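Local structure of glutathione peroxidase-like protein (Trypanosoma brucei, 3DWV) at residues Pro48-Asn53 / Ser152-Arg157; Val42-Ser47 / Gly79-Ala84. The protein probably reduces hydroperoxides as a glutathione peroxidase-type enzyme that draws its electrons from tryparedoxin. The protein carries 1 engineered substitution. All coordinates share one frame; numbering follows the deposited sequence.

Overall arrangement
Contacts 1 and 2 adjoin each other, their centres about 8 Å apart, and both reach the central mixed sheet of the thioredoxin-like fold, whose strand order is 81-86, 49-54, 152-155, 161-165. Contact 1 is the antiparallel pairing of the two inner strands. Contact 2 lies at the outer strand 81-86, where the loop leading into strand 49-54 folds back beside it. Along the chain the segments alternate: 42-47, 48-53, 79-84, 152-157. Strand 49-54 is bonded to 152-155 on one flank and, through Tyr52 N to Leu83 O (2.9 Å), to 81-86 on the other. Together the contacts tie that loop and three strands together, away from the Cys58-Cys106 disulfide.

Contact 1. Residues Pro48-Asn53 / Ser152-Arg157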
ATOM      1  N   PRO A  48       5.854   4.427  12.526  1.00 15.15           N
ATOM      2  CA  PRO A  48       4.862   3.667  11.751  1.00 15.23           C
ATOM      3  C   PRO A  48       4.763   4.178  10.329  1.00 13.36           C
ATOM      4  O   PRO A  48       5.277   5.249   9.993  1.00 19.06           O
ATOM      5  CB  PRO A  48       3.566   3.902  12.539  1.00 14.89           C
ATOM      6  CG  PRO A  48       3.770   5.199  13.263  1.00 18.91           C
ATOM      7  CD  PRO A  48       5.253   5.330  13.515  1.00 18.90           C
ATOM      8  N   LEU A  49       4.097   3.392   9.473  1.00 11.98           N
ATOM      9  CA  LEU A  49       3.895   3.826   8.114  1.00 12.80           C
ATOM     10  C   LEU A  49       2.647   3.124   7.566  1.00 13.05           C
ATOM     11  O   LEU A  49       2.173   2.145   8.146  1.00 11.73           O
ATOM     12  CB  LEU A  49       5.121   3.612   7.238  1.00 14.71           C
ATOM     13  CG  LEU A  49       5.655   2.203   6.995  1.00 13.92           C
ATOM     14  CD1 LEU A  49       6.375   2.161   5.647  1.00 14.25           C
ATOM     15  CD2 LEU A  49       6.608   1.715   8.090  1.00 13.83           C
ATOM     16  N   LEU A  50       2.125   3.644   6.462  1.00 11.20           N
ATOM     17  CA  LEU A  50       0.996   3.056   5.774  1.00 11.61           C
ATOM     18  C   LEU A  50       1.420   2.687   4.349  1.00 12.98           C
ATOM     19  O   LEU A  50       1.985   3.593   3.722  1.00 15.07           O
ATOM     20  CB  LEU A  50      -0.140   4.063   5.611  1.00 13.02           C
ATOM     21  CG  LEU A  50      -1.348   4.025   6.512  1.00 17.64           C
ATOM     22  CD1 LEU A  50      -2.331   5.096   6.039  1.00 14.33           C
ATOM     23  CD2 LEU A  50      -1.992   2.650   6.584  1.00 15.47           C
ATOM     24  N   ILE A  51       1.132   1.448   3.941  1.00 10.10           N
ATOM     25  CA  ILE A  51       1.521   1.031   2.585  1.00  8.77           C
ATOM     26  C   ILE A  51       0.276   0.726   1.772  1.00  8.60           C
ATOM     27  O   ILE A  51      -0.484  -0.198   2.076  1.00  8.03           O
ATOM     28  CB  ILE A  51       2.468  -0.170   2.584  1.00  9.62           C
ATOM     29  CG1 ILE A  51       3.726   0.114   3.435  1.00 11.39           C
ATOM     30  CG2 ILE A  51       2.810  -0.564   1.147  1.00 11.35           C
ATOM     31  CD1 ILE A  51       4.655  -1.118   3.501  1.00 18.20           C
ATOM     32  N   TYR A  52       0.114   1.580   0.747  1.00  9.09           N
ATOM     33  CA  TYR A  52      -0.968   1.413  -0.192  1.00 10.45           C
ATOM     34  C   TYR A  52      -0.599   0.800  -1.542  1.00  9.88           C
ATOM     35  O   TYR A  52       0.512   1.106  -2.010  1.00 10.25           O
ATOM     36  CB  TYR A  52      -1.512   2.796  -0.520  1.00 12.39           C
ATOM     37  CG  TYR A  52      -2.318   3.528   0.517  1.00 11.44           C
ATOM     38  CD1 TYR A  52      -1.736   4.285   1.514  1.00 12.24           C
ATOM     39  CD2 TYR A  52      -3.717   3.464   0.468  1.00 11.27           C
ATOM     40  CE1 TYR A  52      -2.522   4.960   2.456  1.00 15.42           C
ATOM     41  CE2 TYR A  52      -4.489   4.143   1.391  1.00 14.08           C
ATOM     42  CZ  TYR A  52      -3.900   4.881   2.386  1.00 14.93           C
ATOM     43  OH  TYR A  52      -4.676   5.558   3.306  1.00 13.01           O
ATOM     44  N   ASN A  53      -1.473  -0.004  -2.127  1.00  9.85           N
ATOM     45  CA  ASN A  53      -1.359  -0.317  -3.562  1.00  9.84           C
ATOM     46  C   ASN A  53      -2.182   0.693  -4.365  1.00  8.05           C
ATOM     47  O   ASN A  53      -3.257   1.074  -3.911  1.00 10.54           O
ATOM     48  CB  ASN A  53      -1.797  -1.755  -3.885  1.00  8.52           C
ATOM     49  CG  ASN A  53      -3.254  -2.030  -3.507  1.00 10.35           C
ATOM     50  OD1 ASN A  53      -3.531  -2.149  -2.311  1.00 13.25           O
ATOM     51  ND2 ASN A  53      -4.188  -2.153  -4.446  1.00 12.11           N
ATOM     52  N   SER A 152      -4.754  -0.593   2.111  1.00  8.64           N
ATOM     53  CA  SER A 152      -3.499  -0.285   2.808  0.50  9.09           C
ATOM     54  C   SER A 152      -3.248  -1.251   3.961  1.00 11.35           C
ATOM     55  O   SER A 152      -4.172  -1.909   4.470  1.00 14.84           O
ATOM     56  CB  SER A 152      -3.465   1.148   3.351  0.50  9.33           C
ATOM     57  OG  SER A 152      -4.532   1.453   4.224  0.50  3.43           O
ATOM     58  N   PHE A 153      -1.949  -1.257   4.317  1.00 10.90           N
ATOM     59  CA  PHE A 153      -1.498  -1.941   5.495  1.00  8.89           C
ATOM     60  C   PHE A 153      -0.825  -0.932   6.425  1.00  9.56           C
ATOM     61  O   PHE A 153       0.060  -0.193   6.007  1.00  9.50           O
ATOM     62  CB  PHE A 153      -0.497  -3.058   5.198  1.00  9.18           C
ATOM     63  CG  PHE A 153      -1.129  -4.156   4.327  1.00 12.35           C
ATOM     64  CD1 PHE A 153      -1.171  -4.025   2.933  1.00 10.96           C
ATOM     65  CD2 PHE A 153      -1.659  -5.275   4.980  1.00 12.35           C
ATOM     66  CE1 PHE A 153      -1.752  -5.063   2.222  1.00 10.58           C
ATOM     67  CE2 PHE A 153      -2.259  -6.285   4.243  1.00 12.31           C
ATOM     68  CZ  PHE A 153      -2.323  -6.144   2.867  1.00 12.16           C
ATOM     69  N   LEU A 154      -1.269  -0.923   7.682  1.00  9.63           N
ATOM     70  CA  LEU A 154      -0.584  -0.160   8.722  1.00 12.11           C
ATOM     71  C   LEU A 154       0.541  -0.998   9.347  1.00 11.37           C
ATOM     72  O   LEU A 154       0.312  -2.141   9.761  1.00 12.20           O
ATOM     73  CB  LEU A 154      -1.559   0.261   9.796  1.00 12.76           C
ATOM     74  CG  LEU A 154      -1.052   1.198  10.875  1.00 12.93           C
ATOM     75  CD1 LEU A 154      -0.574   2.556  10.387  1.00 16.52           C
ATOM     76  CD2 LEU A 154      -2.200   1.428  11.872  1.00 14.97           C
ATOM     77  N   ILE A 155       1.726  -0.416   9.351  1.00 10.97           N
ATOM     78  CA  ILE A 155       2.951  -1.068   9.790  1.00 10.80           C
ATOM     79  C   ILE A 155       3.423  -0.428  11.107  1.00 11.81           C
ATOM     80  O   ILE A 155       3.441   0.830  11.200  1.00 13.75           O
ATOM     81  CB  ILE A 155       4.025  -0.863   8.716  1.00 11.53           C
ATOM     82  CG1 ILE A 155       3.534  -1.196   7.289  1.00 12.40           C
ATOM     83  CG2 ILE A 155       5.282  -1.620   9.121  1.00 10.71           C
ATOM     84  CD1 ILE A 155       2.967  -2.590   7.108  1.00 11.91           C
ATOM     85  N   ASP A 156       3.798  -1.204  12.110  1.00 13.91           N
ATOM     86  CA  ASP A 156       4.230  -0.596  13.389  1.00 14.98           C
ATOM     87  C   ASP A 156       5.687  -0.153  13.352  1.00 15.86           C
ATOM     88  O   ASP A 156       6.349  -0.237  12.313  1.00 15.63           O
ATOM     89  CB  ASP A 156       3.863  -1.526  14.543  1.00 17.86           C
ATOM     90  CG  ASP A 156       4.700  -2.771  14.682  1.00 20.02           C
ATOM     91  OD1 ASP A 156       5.740  -2.873  14.001  1.00 20.39           O
ATOM     92  OD2 ASP A 156       4.374  -3.716  15.468  1.00 18.80           O
ATOM     93  N   ARG A 157       6.204   0.340  14.483  1.00 19.50           N
ATOM     94  CA  ARG A 157       7.550   0.809  14.703  1.00 21.26           C
ATOM     95  C   ARG A 157       8.621  -0.238  14.395  1.00 18.26           C
ATOM     96  O   ARG A 157       9.748   0.181  14.064  1.00 20.39           O
ATOM     97  CB  ARG A 157       7.799   1.292  16.148  1.00 23.98           C
ATOM     98  CG  ARG A 157       6.679   2.065  16.818  1.00 34.62           C
ATOM     99  CD  ARG A 157       7.040   2.716  18.151  1.00 42.67           C
ATOM    100  NE  ARG A 157       5.974   2.865  19.129  1.00 52.68           N
ATOM    101  CZ  ARG A 157       5.567   3.874  19.878  1.00 47.86           C
ATOM    102  NH1 ARG A 157       6.149   5.070  19.841  1.00 45.21           N
ATOM    103  NH2 ARG A 157       4.531   3.744  20.725  1.00 46.34           N
TER
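Leu49 and Ile51 pair with Ile155 and Phe153 as the hydrogen-bonded pairs of an antiparallel ladder, which joins the two inner strands of the thioredoxin-fold sheet at 162° between their directions. Ile155 N reaches Leu49 O nearly along the C=O axis at 2.9 Å, whereas Ile51 N, at 2.8 Å, comes to Phe153 O tilted from the carbonyl plane. On the face that carries Leu49, Ile51, Phe153 and Ile155, the leucine holds its CG between backbone N and carbonyl carbon (chi1 62°), and this brings CD2 over to Ile155, 3.7 Å from its CB and equally close to its CG2. The other branch of that isoleucine, CG1, lies beside the backbone N and meets Ile51 CD1 at 4.0 Å, so Ile155 sits against two neighbours of the facing strand at once. The other face is built from Leu50, Tyr52, Ser152 and Leu154. There Leu50 stands at an unusual chi1 of -102°, with CD2 packed against Leu154 CB at 4.0 Å. Phe165 of strand 161-165 touches both Ser152 and Leu154, while Val82 packs on Tyr52 from strand 81-86. At the end of the ladder, Ser152 CB rests over the centre of the Tyr52 ring, a CH-pi contact 3.6 Å from the centroid.

Contact 2. Residues Val42-Ser47 / Gly79-Ala84; sequences VQHKGS and GFTVLA
Gly79 faces Ser47 just ahead of strand 81-86: its carbonyl O lies 3.5 Å from Ser47 CB, a van der Waals contact. The same Gly79 O accepts a hydrogen bond from a water, 2.7 Å away, which also bonds to His44 ND1 at 2.8 Å in the plane of the imidazole, bridging the loop to the strand's approach. Phe80 points away from the loop and touches Leu71 and Tyr75 of helix 64-75. Thr81 turns back toward the loop and meets the His44 ring. Its chi1 of -166° puts the methyl CG2 between the backbone N and the carbonyl carbon, on the His44 side, where it lies over one face of the imidazole, offset toward the rim over the ND1-CE1 bond and 3.6 Å from the centroid in a CH-pi contact. Gln43 CG lies over the centre of the opposite face, so the imidazole is sandwiched between two aliphatic groups. Leu83, two residues on and on the same side of the strand, brings CD2 obliquely to within 4.0 Å of His44 NE2, the nitrogen that is hydrogen-bonded to Tyr39 OH. Both ring nitrogens therefore have partners, which should fix the ring's rotation. In the loop, a 3-10 segment that ends at His44 runs into a type II beta turn, His44 to Ser47, before strand 49-54; the loop packs on Thr81 and Leu83 of the outer strand 81-86 in the thioredoxin-like sheet of the glutathione peroxidase family.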
ATOM      1  N   VAL A  42      14.498   0.564   5.044  1.00 22.80           N
ATOM      2  CA  VAL A  42      14.748   0.548   6.488  1.00 20.99           C
ATOM      3  C   VAL A  42      14.869   1.953   7.054  1.00 19.82           C
ATOM      4  O   VAL A  42      14.821   2.149   8.304  1.00 21.12           O
ATOM      5  CB  VAL A  42      16.008  -0.289   6.766  1.00 24.10           C
ATOM      6  CG1 VAL A  42      17.227   0.578   6.529  1.00 26.97           C
ATOM      7  CG2 VAL A  42      16.010  -0.863   8.186  1.00 25.81           C
ATOM      8  N   GLN A  43      15.000   2.987   6.214  1.00 18.69           N
ATOM      9  CA  GLN A  43      15.035   4.362   6.746  1.00 22.27           C
ATOM     10  C   GLN A  43      13.788   4.645   7.580  1.00 19.43           C
ATOM     11  O   GLN A  43      13.843   5.404   8.550  1.00 26.29           O
ATOM     12  CB  GLN A  43      15.173   5.402   5.645  1.00 22.16           C
ATOM     13  CG  GLN A  43      13.902   5.751   4.871  1.00 23.29           C
ATOM     14  CD  GLN A  43      14.194   6.727   3.748  1.00 26.97           C
ATOM     15  OE1 GLN A  43      14.338   7.943   3.946  1.00 36.29           O
ATOM     16  NE2 GLN A  43      14.300   6.221   2.511  1.00 27.17           N
ATOM     17  N   HIS A  44      12.680   3.992   7.216  1.00 16.90           N
ATOM     18  CA  HIS A  44      11.409   4.172   7.888  1.00 16.78           C
ATOM     19  C   HIS A  44      11.260   3.359   9.152  1.00 17.74           C
ATOM     20  O   HIS A  44      10.239   3.535   9.829  1.00 23.96           O
ATOM     21  CB  HIS A  44      10.252   3.856   6.904  1.00 15.54           C
ATOM     22  CG  HIS A  44      10.361   4.694   5.660  1.00 18.73           C
ATOM     23  ND1 HIS A  44      10.329   6.079   5.664  1.00 18.68           N
ATOM     24  CD2 HIS A  44      10.531   4.322   4.367  1.00 17.04           C
ATOM     25  CE1 HIS A  44      10.460   6.517   4.412  1.00 18.67           C
ATOM     26  NE2 HIS A  44      10.585   5.469   3.607  1.00 17.73           N
ATOM     27  N   LYS A  45      12.215   2.495   9.508  1.00 18.73           N
ATOM     28  CA  LYS A  45      12.047   1.700  10.727  1.00 19.45           C
ATOM     29  C   LYS A  45      12.055   2.551  11.988  1.00 20.46           C
ATOM     30  O   LYS A  45      12.826   3.541  12.091  1.00 19.65           O
ATOM     31  CB  LYS A  45      13.182   0.663  10.676  1.00 18.88           C
ATOM     32  CG  LYS A  45      13.189  -0.288  11.865  1.00 21.43           C
ATOM     33  CD  LYS A  45      14.409  -1.206  11.769  1.00 25.06           C
ATOM     34  CE  LYS A  45      14.304  -2.422  12.650  1.00 24.55           C
ATOM     35  NZ  LYS A  45      15.139  -3.551  12.164  1.00 37.28           N
ATOM     36  N   GLY A  46      11.234   2.271  13.001  1.00 19.02           N
ATOM     37  CA  GLY A  46      11.246   3.106  14.207  1.00 20.69           C
ATOM     38  C   GLY A  46      10.061   4.056  14.299  1.00 24.05           C
ATOM     39  O   GLY A  46       9.746   4.682  15.327  1.00 25.17           O
ATOM     40  N   SER A  47       9.352   4.202  13.184  1.00 20.71           N
ATOM     41  CA  SER A  47       8.168   5.021  13.079  1.00 17.18           C
ATOM     42  C   SER A  47       7.139   4.227  12.287  1.00 15.45           C
ATOM     43  O   SER A  47       7.556   3.433  11.450  1.00 14.22           O
ATOM     44  CB  SER A  47       8.468   6.302  12.308  1.00 24.10           C
ATOM     45  OG  SER A  47       9.167   7.200  13.144  1.00 26.99           O
ATOM     46  N   GLY A  79       7.278  11.589  12.047  0.50 24.18           N
ATOM     47  CA  GLY A  79       8.109  10.558  11.477  0.50 22.72           C
ATOM     48  C   GLY A  79       7.462   9.586  10.516  0.50 20.76           C
ATOM     49  O   GLY A  79       8.032   8.744   9.823  0.50 17.48           O
ATOM     50  N   PHE A  80       6.160   9.623  10.392  1.00 18.08           N
ATOM     51  CA  PHE A  80       5.283   8.777   9.640  1.00 13.24           C
ATOM     52  C   PHE A  80       5.539   8.863   8.146  1.00 13.80           C
ATOM     53  O   PHE A  80       5.982   9.902   7.636  1.00 17.54           O
ATOM     54  CB  PHE A  80       3.861   9.218   9.972  1.00 15.13           C
ATOM     55  CG  PHE A  80       2.735   8.515   9.223  1.00 14.50           C
ATOM     56  CD1 PHE A  80       2.389   7.199   9.487  1.00 14.06           C
ATOM     57  CD2 PHE A  80       2.016   9.227   8.268  1.00 14.66           C
ATOM     58  CE1 PHE A  80       1.331   6.602   8.829  1.00 12.94           C
ATOM     59  CE2 PHE A  80       0.961   8.660   7.611  1.00 10.76           C
ATOM     60  CZ  PHE A  80       0.604   7.355   7.910  1.00 12.49           C
ATOM     61  N   THR A  81       5.283   7.785   7.390  1.00 13.29           N
ATOM     62  CA  THR A  81       5.270   8.004   5.916  1.00 13.73           C
ATOM     63  C   THR A  81       4.173   7.132   5.320  1.00 12.17           C
ATOM     64  O   THR A  81       3.667   6.210   5.974  1.00 12.98           O
ATOM     65  CB  THR A  81       6.630   7.818   5.238  1.00 14.81           C
ATOM     66  OG1 THR A  81       6.610   8.372   3.884  1.00 16.77           O
ATOM     67  CG2 THR A  81       6.989   6.340   5.118  1.00 17.54           C
ATOM     68  N   VAL A  82       3.801   7.482   4.092  1.00 13.08           N
ATOM     69  CA  VAL A  82       2.911   6.650   3.275  1.00  9.43           C
ATOM     70  C   VAL A  82       3.741   6.196   2.082  1.00  9.31           C
ATOM     71  O   VAL A  82       4.396   7.086   1.477  1.00 12.54           O
ATOM     72  CB  VAL A  82       1.698   7.485   2.837  1.00 13.29           C
ATOM     73  CG1 VAL A  82       0.919   6.752   1.765  1.00 13.68           C
ATOM     74  CG2 VAL A  82       0.870   7.839   4.076  1.00 15.02           C
ATOM     75  N   LEU A  83       3.725   4.914   1.727  1.00 10.11           N
ATOM     76  CA  LEU A  83       4.400   4.463   0.524  1.00 11.24           C
ATOM     77  C   LEU A  83       3.377   3.882  -0.447  1.00 11.69           C
ATOM     78  O   LEU A  83       2.503   3.129   0.035  1.00 13.11           O
ATOM     79  CB  LEU A  83       5.390   3.338   0.836  1.00 11.44           C
ATOM     80  CG  LEU A  83       6.507   3.682   1.821  1.00 11.50           C
ATOM     81  CD1 LEU A  83       7.428   2.478   2.003  1.00 20.85           C
ATOM     82  CD2 LEU A  83       7.371   4.835   1.323  1.00 14.04           C
ATOM     83  N   ALA A  84       3.498   4.162  -1.745  1.00 10.64           N
ATOM     84  CA  ALA A  84       2.530   3.653  -2.708  1.00  9.80           C
ATOM     85  C   ALA A  84       3.187   2.678  -3.703  1.00  9.10           C
ATOM     86  O   ALA A  84       4.150   3.058  -4.332  1.00 10.38           O
ATOM     87  CB  ALA A  84       1.850   4.786  -3.495  1.00 12.23           C
TER
HETATM   88  O   HOH W   1       9.471   7.425   7.940  1.00 25.88           O